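Local coordinates for protein family 88 glycosyl hydrolase (Bacteroides thetaiotaomicron, PDB 5NOA) that probably acts as a polysaccharide lyase that removes rhamnose caps from complex arabinogalactan proteins such as gum arabic, at residues Glu76-Ser81 and Tyr128-Asp133. Sequence-based numbering, arbitrary orientation.
Sequences EYLEYS and YNLEPD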
loop_
_atom_site.group_PDB
_atom_site.type_symbol
_atom_site.label_atom_id
_atom_site.label_comp_id
_atom_site.label_asym_id
_atom_site.label_seq_id
_atom_site.Cartn_x
_atom_site.Cartn_y
_atom_site.Cartn_z
ATOM N N GLU A 76 14.415 2.390 -17.782
ATOM C CA GLU A 76 13.107 2.131 -18.324
ATOM C C GLU A 76 12.013 2.272 -17.268
ATOM O O GLU A 76 10.876 2.657 -17.606
ATOM C CB GLU A 76 13.056 0.729 -18.940
ATOM C CG GLU A 76 13.880 0.589 -20.206
ATOM C CD GLU A 76 15.335 0.165 -20.016
ATOM O OE1 GLU A 76 15.940 0.304 -18.913
ATOM O OE2 GLU A 76 15.891 -0.297 -21.052
ATOM N N TYR A 77 12.292 1.945 -16.014
ATOM C CA TYR A 77 11.273 2.068 -14.988
ATOM C C TYR A 77 10.918 3.498 -14.709
ATOM O O TYR A 77 9.758 3.856 -14.609
ATOM C CB TYR A 77 11.682 1.320 -13.705
ATOM C CG TYR A 77 11.913 -0.180 -13.885
ATOM C CD1 TYR A 77 11.464 -0.871 -14.986
ATOM C CD2 TYR A 77 12.553 -0.900 -12.903
ATOM C CE1 TYR A 77 11.682 -2.230 -15.134
ATOM C CE2 TYR A 77 12.783 -2.264 -13.019
ATOM C CZ TYR A 77 12.351 -2.934 -14.142
ATOM O OH TYR A 77 12.598 -4.276 -14.280
ATOM N N LEU A 78 11.940 4.337 -14.624
ATOM C CA LEU A 78 11.692 5.774 -14.434
ATOM C C LEU A 78 10.886 6.346 -15.592
ATOM O O LEU A 78 9.922 7.078 -15.398
ATOM C CB LEU A 78 13.009 6.516 -14.279
ATOM C CG LEU A 78 12.903 8.037 -14.127
ATOM C CD1 LEU A 78 12.058 8.390 -12.910
ATOM C CD2 LEU A 78 14.289 8.640 -14.014
ATOM N N GLU A 79 11.272 5.969 -16.803
ATOM C CA GLU A 79 10.565 6.443 -17.967
ATOM C C GLU A 79 9.097 6.037 -17.987
ATOM O O GLU A 79 8.239 6.811 -18.415
ATOM C CB GLU A 79 11.289 6.030 -19.249
ATOM C CG GLU A 79 12.641 6.749 -19.397
ATOM C CD GLU A 79 12.606 8.266 -19.111
ATOM O OE1 GLU A 79 11.876 8.980 -19.845
ATOM O OE2 GLU A 79 13.317 8.750 -18.154
ATOM N N TYR A 80 8.792 4.843 -17.509
ATOM C CA TYR A 80 7.427 4.358 -17.495
ATOM C C TYR A 80 6.546 5.171 -16.558
ATOM O O TYR A 80 5.443 5.554 -16.920
ATOM C CB TYR A 80 7.430 2.878 -17.104
ATOM C CG TYR A 80 6.132 2.164 -17.385
ATOM C CD1 TYR A 80 5.822 1.706 -18.641
ATOM C CD2 TYR A 80 5.222 1.900 -16.358
ATOM C CE1 TYR A 80 4.648 1.057 -18.913
ATOM C CE2 TYR A 80 4.057 1.229 -16.614
ATOM C CZ TYR A 80 3.785 0.798 -17.883
ATOM O OH TYR A 80 2.606 0.107 -18.115
ATOM N N SER A 81 7.056 5.448 -15.345
ATOM C CA SER A 81 6.290 6.314 -14.434
ATOM C C SER A 81 6.190 7.775 -14.926
ATOM O O SER A 81 5.143 8.414 -14.768
ATOM C CB SER A 81 6.804 6.246 -13.008
ATOM O OG SER A 81 6.445 5.039 -12.391
ATOM N N TYR A 128 9.316 14.412 -8.767
ATOM C CA TYR A 128 9.821 15.738 -8.417
ATOM C C TYR A 128 11.139 15.664 -7.673
ATOM O O TYR A 128 12.083 16.384 -7.979
ATOM C CB TYR A 128 8.759 16.479 -7.557
ATOM C CG TYR A 128 9.233 17.800 -7.019
ATOM C CD1 TYR A 128 9.961 17.864 -5.844
ATOM C CD2 TYR A 128 8.965 18.966 -7.678
ATOM C CE1 TYR A 128 10.442 19.055 -5.364
ATOM C CE2 TYR A 128 9.419 20.183 -7.192
ATOM C CZ TYR A 128 10.153 20.228 -6.026
ATOM O OH TYR A 128 10.612 21.411 -5.565
ATOM N N ASN A 129 11.243 14.773 -6.692
ATOM C CA ASN A 129 12.465 14.704 -5.902
ATOM C C ASN A 129 13.662 14.373 -6.767
ATOM O O ASN A 129 14.739 14.902 -6.553
ATOM C CB ASN A 129 12.315 13.727 -4.757
ATOM C CG ASN A 129 11.527 14.301 -3.613
ATOM O OD1 ASN A 129 11.526 15.514 -3.395
ATOM N ND2 ASN A 129 10.788 13.451 -2.930
ATOM N N LEU A 130 13.472 13.539 -7.775
ATOM C CA LEU A 130 14.548 13.197 -8.722
ATOM C C LEU A 130 14.900 14.351 -9.654
ATOM O O LEU A 130 16.042 14.499 -10.030
ATOM C CB LEU A 130 14.139 11.972 -9.540
ATOM C CG LEU A 130 14.022 10.656 -8.748
ATOM C CD1 LEU A 130 13.368 9.577 -9.606
ATOM C CD2 LEU A 130 15.381 10.161 -8.285
ATOM N N GLU A 131 13.882 15.092 -10.093
ATOM C CA GLU A 131 14.098 16.206 -11.046
ATOM C C GLU A 131 13.114 17.324 -10.697
ATOM O O GLU A 131 12.008 17.366 -11.230
ATOM C CB GLU A 131 13.847 15.679 -12.445
ATOM C CG GLU A 131 14.848 14.599 -12.873
ATOM C CD GLU A 131 14.439 13.890 -14.133
ATOM O OE1 GLU A 131 14.592 14.509 -15.208
ATOM O OE2 GLU A 131 13.995 12.717 -14.035
ATOM N N PRO A 132 13.485 18.206 -9.760
ATOM C CA PRO A 132 12.486 19.165 -9.252
ATOM C C PRO A 132 12.026 20.101 -10.345
ATOM O O PRO A 132 12.832 20.617 -11.120
ATOM C CB PRO A 132 13.197 19.892 -8.099
ATOM C CG PRO A 132 14.326 19.013 -7.724
ATOM C CD PRO A 132 14.669 18.136 -8.895
ATOM N N ASP A 133 10.715 20.238 -10.455
ATOM C CA ASP A 133 10.065 21.194 -11.339
ATOM C C ASP A 133 8.722 21.451 -10.703
ATOM O O ASP A 133 8.016 20.501 -10.390
ATOM C CB ASP A 133 9.880 20.578 -12.732
ATOM C CG ASP A 133 10.156 21.551 -13.873
ATOM O OD1 ASP A 133 10.619 22.689 -13.649
ATOM O OD2 ASP A 133 9.951 21.139 -15.023
#
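Leu-78 and Leu-130 meet methyl to methyl, CD1 of Leu-78 lying 3.7 Å from CD1 of Leu-130, and this is the tight part of a small contact that buries only 91 Å² over both sides. The two side chains pass alongside one another, pointing opposite ways, and Tyr-69 of helix 56-72 touches both. With CG of Leu-78 anti to the backbone N (chi1 178°), its forked end projects from helix 75-87 across the gap. Leucine suits both places, since its branched apolar end spans the distance and brings no polar atom of its own that would need a partner.

The other methyl of Leu-78, CD2, faces a looser, more polar side at the protein surface, where Leu-130 is exposed and Glu-131 partly so. Glu-131, the first residue to leave helical geometry after helix 120-130, reaches in with a stretched-out side chain, but its OE2 stops 4.1 Å from Leu-78 CD2, a light touch with no hydrogen bond. A long acidic chain fits this margin because its carboxylate forms a salt bridge with Lys-82, one turn on from Leu-78. Lys-82 also pairs with Glu-79, so its positive charge probably offsets the repulsion between the two carboxylates. A methyl-methyl contact flanked on one side by charges thus joins two helices at the surface, consistent with the (alpha/alpha)6 barrel of six-hairpin glycosidases.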